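Local coordinates for IroE protein (PDB 2GZR) that hydrolyses the trilactone of enterobactin and its glucosylated forms, preferring the iron-free siderophores and tending to cut once to give linear trimers, at residues A[12-17]-A[29-34]; A[93-98]-A[112-117]; A[148-153]-A[175-180]; A[166-171]-A[195-200]. One frame throughout, in Å; residues are numbered along the deposited sequence.

Interaction 1 (A[12-17]-A[29-34])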
loop_
_atom_site.group_PDB
_atom_site.type_symbol
_atom_site.label_atom_id
_atom_site.label_comp_id
_atom_site.label_asym_id
_atom_site.label_seq_id
_atom_site.Cartn_x
_atom_site.Cartn_y
_atom_site.Cartn_z
ATOM N N HIS A 12 -8.077 10.387 14.922
ATOM C CA HIS A 12 -9.482 10.711 14.696
ATOM C C HIS A 12 -9.742 10.351 13.232
ATOM O O HIS A 12 -8.872 10.522 12.381
ATOM C CB HIS A 12 -9.820 12.188 15.001
ATOM C CG HIS A 12 -9.060 13.190 14.190
ATOM N ND1 HIS A 12 -7.748 13.521 14.450
ATOM C CD2 HIS A 12 -9.447 13.970 13.153
ATOM C CE1 HIS A 12 -7.359 14.462 13.607
ATOM N NE2 HIS A 12 -8.373 14.752 12.809
ATOM N N PHE A 13 -10.934 9.841 12.949
ATOM C CA PHE A 13 -11.271 9.380 11.606
ATOM C C PHE A 13 -12.339 10.159 10.852
ATOM O O PHE A 13 -13.049 10.991 11.420
ATOM C CB PHE A 13 -11.693 7.912 11.690
ATOM C CG PHE A 13 -10.787 7.083 12.546
ATOM C CD1 PHE A 13 -9.740 6.360 11.981
ATOM C CD2 PHE A 13 -10.938 7.077 13.931
ATOM C CE1 PHE A 13 -8.852 5.643 12.787
ATOM C CE2 PHE A 13 -10.057 6.367 14.745
ATOM C CZ PHE A 13 -9.011 5.648 14.173
ATOM N N SER A 14 -12.422 9.864 9.555
ATOM C CA SER A 14 -13.392 10.461 8.649
ATOM C C SER A 14 -13.507 9.530 7.441
ATOM O O SER A 14 -12.500 9.064 6.903
ATOM C CB SER A 14 -12.941 11.849 8.192
ATOM O OG SER A 14 -11.976 11.775 7.160
ATOM N N ALA A 15 -14.739 9.245 7.041
ATOM C CA ALA A 15 -15.000 8.381 5.905
ATOM C C ALA A 15 -15.524 9.226 4.752
ATOM O O ALA A 15 -16.212 10.230 4.960
ATOM C CB ALA A 15 -16.013 7.327 6.279
ATOM N N THR A 16 -15.186 8.827 3.532
ATOM C CA THR A 16 -15.622 9.561 2.354
ATOM C C THR A 16 -15.895 8.572 1.226
ATOM O O THR A 16 -15.429 7.434 1.264
ATOM C CB THR A 16 -14.559 10.586 1.926
ATOM O OG1 THR A 16 -13.363 9.903 1.530
ATOM C CG2 THR A 16 -14.231 11.511 3.093
ATOM N N SER A 17 -16.641 9.011 0.220
ATOM C CA SER A 17 -16.996 8.130 -0.879
ATOM C C SER A 17 -16.485 8.511 -2.257
ATOM O O SER A 17 -16.265 9.685 -2.563
ATOM C CB SER A 17 -18.518 7.977 -0.927
ATOM O OG SER A 17 -18.978 7.338 0.245
ATOM N N VAL A 29 -13.385 5.343 1.651
ATOM C CA VAL A 29 -12.033 5.689 2.063
ATOM C C VAL A 29 -12.008 6.303 3.463
ATOM O O VAL A 29 -12.645 7.318 3.724
ATOM C CB VAL A 29 -11.381 6.669 1.040
ATOM C CG1 VAL A 29 -9.940 7.003 1.455
ATOM C CG2 VAL A 29 -11.406 6.049 -0.354
ATOM N N TRP A 30 -11.271 5.658 4.360
ATOM C CA TRP A 30 -11.136 6.120 5.731
ATOM C C TRP A 30 -9.813 6.823 5.886
ATOM O O TRP A 30 -8.768 6.244 5.584
ATOM C CB TRP A 30 -11.143 4.946 6.694
ATOM C CG TRP A 30 -12.461 4.326 6.884
ATOM C CD1 TRP A 30 -13.462 4.763 7.698
ATOM C CD2 TRP A 30 -12.939 3.136 6.253
ATOM N NE1 TRP A 30 -14.537 3.913 7.617
ATOM C CE2 TRP A 30 -14.244 2.905 6.737
ATOM C CE3 TRP A 30 -12.391 2.239 5.325
ATOM C CZ2 TRP A 30 -15.014 1.812 6.324
ATOM C CZ3 TRP A 30 -13.161 1.146 4.913
ATOM C CH2 TRP A 30 -14.458 0.947 5.416
ATOM N N THR A 31 -9.850 8.066 6.351
ATOM C CA THR A 31 -8.627 8.821 6.575
ATOM C C THR A 31 -8.425 8.930 8.086
ATOM O O THR A 31 -9.288 9.451 8.801
ATOM C CB THR A 31 -8.702 10.240 5.972
ATOM O OG1 THR A 31 -9.088 10.156 4.597
ATOM C CG2 THR A 31 -7.339 10.928 6.052
ATOM N N ALA A 32 -7.292 8.415 8.561
ATOM C CA ALA A 32 -6.949 8.448 9.981
ATOM C C ALA A 32 -5.840 9.484 10.207
ATOM O O ALA A 32 -4.746 9.367 9.648
ATOM C CB ALA A 32 -6.482 7.070 10.434
ATOM N N VAL A 33 -6.133 10.504 11.010
ATOM C CA VAL A 33 -5.159 11.552 11.294
ATOM C C VAL A 33 -4.671 11.450 12.737
ATOM O O VAL A 33 -5.472 11.350 13.670
ATOM C CB VAL A 33 -5.770 12.942 11.049
ATOM C CG1 VAL A 33 -4.756 14.037 11.374
ATOM C CG2 VAL A 33 -6.221 13.051 9.592
ATOM N N PRO A 34 -3.341 11.440 12.942
ATOM C CA PRO A 34 -2.823 11.345 14.313
ATOM C C PRO A 34 -3.355 12.482 15.197
ATOM O O PRO A 34 -3.513 13.614 14.733
ATOM C CB PRO A 34 -1.309 11.413 14.111
ATOM C CG PRO A 34 -1.124 10.789 12.762
ATOM C CD PRO A 34 -2.243 11.405 11.960
#
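The antiparallel beta hairpin of strands 11-19 and 26-34 forms one end of the mixed sheet of this alpha/beta-hydrolase fold, and here His12 to Thr16 pair with Val29 to Val33. The short strand axes come within 4.7 Å. His12 and Val33 form a hydrogen-bonded pair: His12 N reaches Val33 O at 3.0 Å, in the carbonyl plane, and Val33 N returns to His12 O. Thr16 and Val29 are paired the same way at the other end. Between them Thr31 N gives a nearly straight bond to Ser14 O, while the return bond from Ser14 N is weak.

Phe13, Ala15, Trp30 and Ala32 share one face. The Phe13 ring brings CD1 and CE1 to the methyl of Ala32, with CE1 to Ala32 CB at 3.6 Å. Ala15 CB meets the CD1 and NE1 side of the Trp30 indole. Phe13 and Trp30 both also touch Met55 of helix 51-57.

His12 and Val33 lie side by side on the other face. CG of His12 stands between its backbone N and carbonyl carbon (chi1 60°), which brings the imidazole alongside Val33. ND1 is bonded to Asn35 OD1, just past the hairpin strand. CE1 comes closest: His12 CE1 lies 3.4 Å from Val33 CB.

Interaction 2 (A[93-98]-A[112-117])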
loop_
_atom_site.group_PDB
_atom_site.type_symbol
_atom_site.label_atom_id
_atom_site.label_comp_id
_atom_site.label_asym_id
_atom_site.label_seq_id
_atom_site.Cartn_x
_atom_site.Cartn_y
_atom_site.Cartn_z
ATOM N N ASP A 93 -9.285 -4.099 -9.800
ATOM C CA ASP A 93 -8.522 -2.866 -9.585
ATOM C C ASP A 93 -7.023 -3.032 -9.313
ATOM O O ASP A 93 -6.244 -2.131 -9.614
ATOM C CB ASP A 93 -9.107 -2.050 -8.422
ATOM C CG ASP A 93 -10.512 -1.532 -8.700
ATOM O OD1 ASP A 93 -10.816 -1.158 -9.859
ATOM O OD2 ASP A 93 -11.307 -1.483 -7.739
ATOM N N TYR A 94 -6.616 -4.172 -8.756
ATOM C CA TYR A 94 -5.209 -4.371 -8.395
ATOM C C TYR A 94 -4.298 -5.085 -9.394
ATOM O O TYR A 94 -3.068 -5.038 -9.253
ATOM C CB TYR A 94 -5.117 -5.111 -7.054
ATOM C CG TYR A 94 -5.879 -4.476 -5.897
ATOM C CD1 TYR A 94 -6.593 -3.278 -6.057
ATOM C CD2 TYR A 94 -5.906 -5.091 -4.643
ATOM C CE1 TYR A 94 -7.309 -2.720 -5.001
ATOM C CE2 TYR A 94 -6.619 -4.539 -3.584
ATOM C CZ TYR A 94 -7.320 -3.357 -3.767
ATOM O OH TYR A 94 -8.034 -2.827 -2.711
ATOM N N THR A 95 -4.882 -5.751 -10.388
ATOM C CA THR A 95 -4.077 -6.478 -11.362
ATOM C C THR A 95 -3.641 -5.621 -12.535
ATOM O O THR A 95 -4.425 -4.851 -13.086
ATOM C CB THR A 95 -4.806 -7.749 -11.871
ATOM O OG1 THR A 95 -6.082 -7.400 -12.415
ATOM C CG2 THR A 95 -4.992 -8.730 -10.729
ATOM N N PRO A 96 -2.365 -5.745 -12.926
ATOM C CA PRO A 96 -1.771 -4.986 -14.032
ATOM C C PRO A 96 -2.403 -5.238 -15.392
ATOM O O PRO A 96 -2.695 -6.372 -15.761
ATOM C CB PRO A 96 -0.301 -5.396 -13.983
ATOM C CG PRO A 96 -0.383 -6.810 -13.527
ATOM C CD PRO A 96 -1.400 -6.723 -12.397
ATOM N N ALA A 97 -2.614 -4.154 -16.128
ATOM C CA ALA A 97 -3.204 -4.225 -17.452
ATOM C C ALA A 97 -2.231 -4.872 -18.434
ATOM O O ALA A 97 -2.630 -5.718 -19.234
ATOM C CB ALA A 97 -3.579 -2.831 -17.922
ATOM N N ALA A 98 -0.960 -4.480 -18.362
ATOM C CA ALA A 98 0.069 -5.024 -19.252
ATOM C C ALA A 98 -0.032 -6.541 -19.349
ATOM O O ALA A 98 -0.079 -7.093 -20.447
ATOM C CB ALA A 98 1.454 -4.622 -18.766
ATOM N N ARG A 112 -13.419 -14.136 -14.628
ATOM C CA ARG A 112 -13.487 -12.887 -13.879
ATOM C C ARG A 112 -12.634 -11.790 -14.509
ATOM O O ARG A 112 -11.595 -12.052 -15.105
ATOM C CB ARG A 112 -13.047 -13.104 -12.432
ATOM C CG ARG A 112 -13.059 -11.838 -11.595
ATOM C CD ARG A 112 -12.536 -12.081 -10.191
ATOM N NE ARG A 112 -13.496 -12.780 -9.342
ATOM C CZ ARG A 112 -13.240 -13.184 -8.101
ATOM N NH1 ARG A 112 -12.045 -12.961 -7.565
ATOM N NH2 ARG A 112 -14.177 -13.805 -7.391
ATOM N N LYS A 113 -13.088 -10.557 -14.351
ATOM C CA LYS A 113 -12.430 -9.377 -14.902
ATOM C C LYS A 113 -11.142 -8.948 -14.173
ATOM O O LYS A 113 -11.126 -8.803 -12.953
ATOM C CB LYS A 113 -13.453 -8.240 -14.890
ATOM C CG LYS A 113 -13.009 -6.933 -15.503
ATOM C CD LYS A 113 -14.095 -5.876 -15.307
ATOM C CE LYS A 113 -14.480 -5.757 -13.829
ATOM N NZ LYS A 113 -15.629 -4.839 -13.585
ATOM N N SER A 114 -10.063 -8.749 -14.927
ATOM C CA SER A 114 -8.793 -8.309 -14.343
ATOM C C SER A 114 -8.145 -7.188 -15.174
ATOM O O SER A 114 -8.636 -6.842 -16.256
ATOM C CB SER A 114 -7.818 -9.485 -14.240
ATOM O OG SER A 114 -7.396 -9.910 -15.523
ATOM N N GLY A 115 -7.055 -6.618 -14.659
ATOM C CA GLY A 115 -6.337 -5.576 -15.381
ATOM C C GLY A 115 -6.797 -4.132 -15.256
ATOM O O GLY A 115 -6.611 -3.348 -16.184
ATOM N N GLY A 116 -7.382 -3.763 -14.120
ATOM C CA GLY A 116 -7.846 -2.398 -13.958
ATOM C C GLY A 116 -6.924 -1.501 -13.148
ATOM O O GLY A 116 -7.340 -0.425 -12.725
ATOM N N SER A 117 -5.675 -1.923 -12.957
ATOM C CA SER A 117 -4.715 -1.162 -12.157
ATOM C C SER A 117 -4.496 0.287 -12.592
ATOM O O SER A 117 -4.502 1.182 -11.756
ATOM C CB SER A 117 -3.362 -1.905 -12.075
ATOM O OG SER A 117 -2.660 -1.898 -13.302
#
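Two irregular backbone runs meet where the CA atoms of Asp93 and Gly116 are 4.4 Å apart and those of Ala97 and Gly115 are 4.0 Å apart. Ser117 N bonds to Thr95 O at 3.2 Å, from above the carbonyl plane. Ser117 CA also makes a CH...O contact with Asp93 O.

The side chain that carries the contact is Thr95. Its OG1 accepts from Gly115 N at 2.6 Å, with an angle at the hydrogen of 175°. OG1 lies between the backbone N and the carbonyl carbon (chi1 56°), and from there it also bonds to Ala91 O in helix 87-93. One hydroxyl thus ties the end of that helix to the segment that leads into the next. A valine in its place would probably leave Gly115 N and Ala91 O without this partner and weaken the tie between helix 87-93 and Gly115.

The contact joins the end of helix 87-93 to the start of helix 117-132, with Gly116 at the N-cap position. Both segments belong to the connection between these helices in this esterase-family alpha/beta-hydrolase fold. Gly115 has a positive phi (85°), a backbone shape in which a CB would collide with the carbonyl O of Ser114, so glycine suits it.

The CB of Ala97 rests 3.5 Å from Gly115 O. Ser117 OG lies 3.3 Å from Pro96 CA, but its hydrogen bond goes to Asp157 OD2 on helix 150-161. The Asp93 carboxylate is engaged elsewhere, in a salt bridge with Arg25 and hydrogen bonds to the hydroxyls of Tyr27 and Tyr79.

Interaction 3 (A[148-153]-A[175-180])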
loop_
_atom_site.group_PDB
_atom_site.type_symbol
_atom_site.label_atom_id
_atom_site.label_comp_id
_atom_site.label_asym_id
_atom_site.label_seq_id
_atom_site.Cartn_x
_atom_site.Cartn_y
_atom_site.Cartn_z
ATOM N N HIS A 148 -1.090 -5.921 -0.460
ATOM C CA HIS A 148 -0.793 -7.328 -0.194
ATOM C C HIS A 148 -1.500 -8.257 -1.176
ATOM O O HIS A 148 -2.652 -8.015 -1.566
ATOM C CB HIS A 148 -1.177 -7.665 1.251
ATOM C CG HIS A 148 -1.192 -9.131 1.564
ATOM N ND1 HIS A 148 -2.202 -9.975 1.148
ATOM C CD2 HIS A 148 -0.346 -9.895 2.298
ATOM C CE1 HIS A 148 -1.979 -11.193 1.611
ATOM N NE2 HIS A 148 -0.861 -11.170 2.313
ATOM N N SER A 149 -0.793 -9.312 -1.582
ATOM C CA SER A 149 -1.319 -10.302 -2.519
ATOM C C SER A 149 -1.581 -9.606 -3.859
ATOM O O SER A 149 -0.632 -9.183 -4.516
ATOM C CB SER A 149 -2.605 -10.916 -1.954
ATOM O OG SER A 149 -2.741 -12.259 -2.380
ATOM N N TYR A 150 -2.845 -9.504 -4.283
ATOM C CA TYR A 150 -3.151 -8.789 -5.532
ATOM C C TYR A 150 -2.746 -7.331 -5.315
ATOM O O TYR A 150 -2.320 -6.644 -6.237
ATOM C CB TYR A 150 -4.651 -8.823 -5.867
ATOM C CG TYR A 150 -5.113 -10.035 -6.634
ATOM C CD1 TYR A 150 -4.287 -10.642 -7.574
ATOM C CD2 TYR A 150 -6.392 -10.554 -6.445
ATOM C CE1 TYR A 150 -4.718 -11.745 -8.310
ATOM C CE2 TYR A 150 -6.838 -11.657 -7.178
ATOM C CZ TYR A 150 -5.991 -12.248 -8.108
ATOM O OH TYR A 150 -6.403 -13.347 -8.822
ATOM N N GLY A 151 -2.907 -6.868 -4.080
ATOM C CA GLY A 151 -2.530 -5.514 -3.743
ATOM C C GLY A 151 -1.034 -5.387 -3.937
ATOM O O GLY A 151 -0.543 -4.322 -4.320
ATOM N N GLY A 152 -0.322 -6.488 -3.682
ATOM C CA GLY A 152 1.121 -6.515 -3.847
ATOM C C GLY A 152 1.483 -6.224 -5.290
ATOM O O GLY A 152 2.372 -5.422 -5.569
ATOM N N LEU A 153 0.779 -6.866 -6.214
ATOM C CA LEU A 153 1.015 -6.666 -7.641
ATOM C C LEU A 153 0.744 -5.228 -8.082
ATOM O O LEU A 153 1.398 -4.713 -8.997
ATOM C CB LEU A 153 0.120 -7.595 -8.466
ATOM C CG LEU A 153 0.160 -9.096 -8.165
ATOM C CD1 LEU A 153 -0.821 -9.809 -9.083
ATOM C CD2 LEU A 153 1.580 -9.640 -8.353
ATOM N N LEU A 175 2.243 -13.149 -7.756
ATOM C CA LEU A 175 2.688 -13.161 -9.139
ATOM C C LEU A 175 2.600 -14.566 -9.745
ATOM O O LEU A 175 2.512 -14.724 -10.963
ATOM C CB LEU A 175 4.110 -12.593 -9.216
ATOM C CG LEU A 175 5.037 -12.956 -8.053
ATOM C CD1 LEU A 175 5.500 -14.389 -8.215
ATOM C CD2 LEU A 175 6.232 -12.009 -8.015
ATOM N N GLY A 176 2.586 -15.578 -8.886
ATOM C CA GLY A 176 2.497 -16.946 -9.361
ATOM C C GLY A 176 1.114 -17.323 -9.870
ATOM O O GLY A 176 0.646 -18.438 -9.650
ATOM N N ARG A 177 0.453 -16.398 -10.555
ATOM C CA ARG A 177 -0.876 -16.670 -11.083
ATOM C C ARG A 177 -1.213 -15.766 -12.259
ATOM O O ARG A 177 -2.137 -14.953 -12.190
ATOM C CB ARG A 177 -1.925 -16.505 -9.983
ATOM C CG ARG A 177 -1.879 -15.170 -9.272
ATOM C CD ARG A 177 -3.041 -15.001 -8.303
ATOM N NE ARG A 177 -3.179 -16.132 -7.388
ATOM C CZ ARG A 177 -3.822 -17.261 -7.679
ATOM N NH1 ARG A 177 -4.394 -17.421 -8.866
ATOM N NH2 ARG A 177 -3.891 -18.237 -6.782
ATOM N N GLY A 178 -0.458 -15.923 -13.341
ATOM C CA GLY A 178 -0.680 -15.117 -14.525
ATOM C C GLY A 178 -0.009 -13.758 -14.440
ATOM O O GLY A 178 -0.261 -12.895 -15.286
ATOM N N TYR A 179 0.846 -13.555 -13.435
ATOM C CA TYR A 179 1.519 -12.263 -13.286
ATOM C C TYR A 179 3.009 -12.358 -13.007
ATOM O O TYR A 179 3.634 -11.374 -12.603
ATOM C CB TYR A 179 0.836 -11.435 -12.190
ATOM C CG TYR A 179 -0.625 -11.180 -12.476
ATOM C CD1 TYR A 179 -1.622 -11.848 -11.765
ATOM C CD2 TYR A 179 -1.011 -10.315 -13.502
ATOM C CE1 TYR A 179 -2.964 -11.665 -12.068
ATOM C CE2 TYR A 179 -2.353 -10.125 -13.815
ATOM C CZ TYR A 179 -3.323 -10.804 -13.096
ATOM O OH TYR A 179 -4.651 -10.628 -13.406
ATOM N N ASP A 180 3.571 -13.543 -13.232
ATOM C CA ASP A 180 5.000 -13.786 -13.029
ATOM C C ASP A 180 5.869 -12.804 -13.810
ATOM O O ASP A 180 6.963 -12.440 -13.374
ATOM C CB ASP A 180 5.350 -15.210 -13.466
ATOM C CG ASP A 180 5.104 -16.227 -12.382
ATOM O OD1 ASP A 180 5.830 -16.181 -11.363
ATOM O OD2 ASP A 180 4.190 -17.067 -12.552
#
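The Tyr150 ring meets Arg177 CD and Tyr179 CE1 obliquely, and Leu153 CD1 of its own helix lies in plane at its edge. Tyr150 directly follows Ser149, the active-site serine, which sits in a Gly-x-Ser-x-Gly sequence consistent with a nucleophile elbow. No hydrogen bond crosses this contact.

Tyr150 CE1 is 3.7 Å from Arg177 CD. The two side chains cross at about a right angle, and the ring and guanidinium planes are 73° apart. A bend at chi3 (51°) turns the arginine chain beyond its touching CD. An alanine here would lack the ring, which is likely to leave Arg177 CD without this neighbour, free to shift, and to open a gap beside Tyr179 CE1 and Leu153 CD1.

Ser149 has a positive phi, 64°, as expected at the tight turn between strand and helix. Its OG is hydrogen-bonded to His247 NE2, the second active-site residue.

Leu153 points toward the 175-180 loop and divides its two methyls between two residues. CD2 sits against the Leu175 backbone, 3.6 Å from its N. CD1 meets the Tyr179 ring obliquely, and the closest approach is Leu153 CD1 to Tyr179 CD1, 3.5 Å.

Interaction 4 (A[166-171]-A[195-200])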
loop_
_atom_site.group_PDB
_atom_site.type_symbol
_atom_site.label_atom_id
_atom_site.label_comp_id
_atom_site.label_asym_id
_atom_site.label_seq_id
_atom_site.Cartn_x
_atom_site.Cartn_y
_atom_site.Cartn_z
ATOM N N ARG A 166 6.570 7.765 -2.971
ATOM C CA ARG A 166 8.001 7.693 -2.724
ATOM C C ARG A 166 8.372 6.319 -2.181
ATOM O O ARG A 166 9.326 5.698 -2.647
ATOM C CB ARG A 166 8.427 8.788 -1.744
ATOM C CG ARG A 166 7.899 10.178 -2.092
ATOM C CD ARG A 166 7.858 10.450 -3.608
ATOM N NE ARG A 166 9.119 10.165 -4.301
ATOM C CZ ARG A 166 10.281 10.768 -4.048
ATOM N NH1 ARG A 166 10.358 11.701 -3.106
ATOM N NH2 ARG A 166 11.367 10.444 -4.745
ATOM N N SER A 167 7.625 5.846 -1.190
ATOM C CA SER A 167 7.891 4.526 -0.638
ATOM C C SER A 167 6.863 3.532 -1.154
ATOM O O SER A 167 5.674 3.834 -1.252
ATOM C CB SER A 167 7.881 4.556 0.891
ATOM O OG SER A 167 9.068 5.159 1.375
ATOM N N TYR A 168 7.337 2.343 -1.496
ATOM C CA TYR A 168 6.466 1.305 -2.031
ATOM C C TYR A 168 6.660 -0.009 -1.282
ATOM O O TYR A 168 7.771 -0.547 -1.218
ATOM C CB TYR A 168 6.752 1.104 -3.518
ATOM C CG TYR A 168 6.455 2.308 -4.377
ATOM C CD1 TYR A 168 5.316 2.346 -5.188
ATOM C CD2 TYR A 168 7.336 3.399 -4.417
ATOM C CE1 TYR A 168 5.057 3.444 -6.036
ATOM C CE2 TYR A 168 7.091 4.504 -5.253
ATOM C CZ TYR A 168 5.951 4.517 -6.063
ATOM O OH TYR A 168 5.722 5.585 -6.914
ATOM N N TYR A 169 5.564 -0.506 -0.720
ATOM C CA TYR A 169 5.565 -1.743 0.038
ATOM C C TYR A 169 4.721 -2.823 -0.646
ATOM O O TYR A 169 3.487 -2.818 -0.552
ATOM C CB TYR A 169 5.021 -1.482 1.450
ATOM C CG TYR A 169 5.817 -0.470 2.258
ATOM C CD1 TYR A 169 6.923 -0.864 3.013
ATOM C CD2 TYR A 169 5.462 0.883 2.268
ATOM C CE1 TYR A 169 7.660 0.060 3.760
ATOM C CE2 TYR A 169 6.193 1.815 3.013
ATOM C CZ TYR A 169 7.292 1.393 3.757
ATOM O OH TYR A 169 8.018 2.298 4.502
ATOM N N SER A 170 5.391 -3.736 -1.344
ATOM C CA SER A 170 4.714 -4.843 -2.020
ATOM C C SER A 170 4.820 -6.057 -1.105
ATOM O O SER A 170 5.919 -6.560 -0.851
ATOM C CB SER A 170 5.380 -5.148 -3.375
ATOM O OG SER A 170 4.699 -6.193 -4.071
ATOM N N ALA A 171 3.685 -6.525 -0.599
ATOM C CA ALA A 171 3.690 -7.673 0.301
ATOM C C ALA A 171 3.028 -8.925 -0.290
ATOM O O ALA A 171 1.887 -8.881 -0.764
ATOM C CB ALA A 171 3.018 -7.292 1.615
ATOM N N CYS A 195 16.961 4.798 -10.503
ATOM C CA CYS A 195 18.115 4.758 -9.603
ATOM C C CYS A 195 17.880 5.084 -8.127
ATOM O O CYS A 195 18.491 4.471 -7.252
ATOM C CB CYS A 195 19.236 5.652 -10.131
ATOM S SG CYS A 195 20.762 5.482 -9.170
ATOM N N THR A 196 17.003 6.028 -7.823
ATOM C CA THR A 196 16.792 6.359 -6.413
ATOM C C THR A 196 15.519 5.798 -5.780
ATOM O O THR A 196 15.426 5.700 -4.557
ATOM C CB THR A 196 16.788 7.884 -6.209
ATOM O OG1 THR A 196 15.624 8.447 -6.834
ATOM C CG2 THR A 196 18.048 8.499 -6.819
ATOM N N LYS A 197 14.550 5.423 -6.608
ATOM C CA LYS A 197 13.264 4.918 -6.121
ATOM C C LYS A 197 13.328 3.815 -5.066
ATOM O O LYS A 197 14.132 2.890 -5.162
ATOM C CB LYS A 197 12.414 4.445 -7.304
ATOM C CG LYS A 197 10.943 4.854 -7.226
ATOM C CD LYS A 197 10.266 4.629 -8.566
ATOM C CE LYS A 197 8.822 5.112 -8.589
ATOM N NZ LYS A 197 8.307 5.084 -9.990
ATOM N N HIS A 198 12.472 3.929 -4.050
ATOM C CA HIS A 198 12.402 2.926 -2.992
ATOM C C HIS A 198 11.430 1.791 -3.354
ATOM O O HIS A 198 10.405 2.022 -3.990
ATOM C CB HIS A 198 11.968 3.563 -1.668
ATOM C CG HIS A 198 11.407 2.578 -0.689
ATOM N ND1 HIS A 198 10.121 2.083 -0.784
ATOM C CD2 HIS A 198 11.975 1.947 0.367
ATOM C CE1 HIS A 198 9.923 1.190 0.169
ATOM N NE2 HIS A 198 11.032 1.087 0.881
ATOM N N LEU A 199 11.766 0.570 -2.949
ATOM C CA LEU A 199 10.922 -0.599 -3.202
ATOM C C LEU A 199 11.205 -1.689 -2.184
ATOM O O LEU A 199 12.278 -2.285 -2.173
ATOM C CB LEU A 199 11.152 -1.163 -4.604
ATOM C CG LEU A 199 10.450 -2.504 -4.864
ATOM C CD1 LEU A 199 8.940 -2.376 -4.621
ATOM C CD2 LEU A 199 10.737 -2.952 -6.272
ATOM N N ALA A 200 10.231 -1.943 -1.330
ATOM C CA ALA A 200 10.369 -2.953 -0.308
ATOM C C ALA A 200 9.412 -4.119 -0.561
ATOM O O ALA A 200 8.187 -3.972 -0.475
ATOM C CB ALA A 200 10.100 -2.339 1.049
#
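The imidazole of His198 accepts a hydrogen bond from the backbone of the neighbouring strand. Tyr168 N points at His198 ND1 at 2.9 Å, close to the imidazole plane, with an angle at the hydrogen of 165°. ND1 is therefore the unprotonated nitrogen in this bond. With CG anti to the backbone N (chi1 159°), the ring reaches across to strand 167-171.

Ser167 OG lies over one face of this imidazole, 3.9 Å above its plane. An imidazole edge, in turn, faces the Tyr169 ring. This edge-to-face pair has centroids 5.4 Å apart and planes at 56°.

Farther along, regular parallel pairing takes over. Ala200 N bonds to Tyr168 O at 2.8 Å, and Ser170 N bonds to Ala200 O at 2.9 Å. Ala200 CB packs on Tyr169 CD1.

The Tyr168 ring goes to the other side of the sheet, where its OH lies 3.6 Å from Lys197 CE. The ammonium of Lys197 is held elsewhere, by the carbonyls of Trp159 and Ser162, and it makes a cation-pi contact with the Trp159 ring.

Strands 167-171 and 198-203 are joined through helix 180-187 as a beta-alpha-beta unit. Tyr168 packs on helix 150-161, while Tyr169 packs on helix 247-262 and bonds to Asp261 through its OH. Strand 143-148 continues the sheet beside 167-171, and strand 236-241 beside 198-203.

In the fold
Interactions 1 and 4 belong to the same sheet but lie on opposite sides of the chain's centre, their centres 24 Å apart. Interaction 1 is an antiparallel edge hairpin, with several exposed residues on its outer strand. Interaction 4 is parallel and more central, flanked by strands and by helices on both faces. Interactions 2 and 3 join loops and helix ends and touch each other: Tyr179 packs on Thr95 and Ser114. Interaction 2 is buried and polar, whereas interaction 3 is apolar and only partly buried. Interactions 3 and 4 meet around the active-site serine, where Ser149 N probably bonds to Ala171 O and Gly152 O to Ser170 OG.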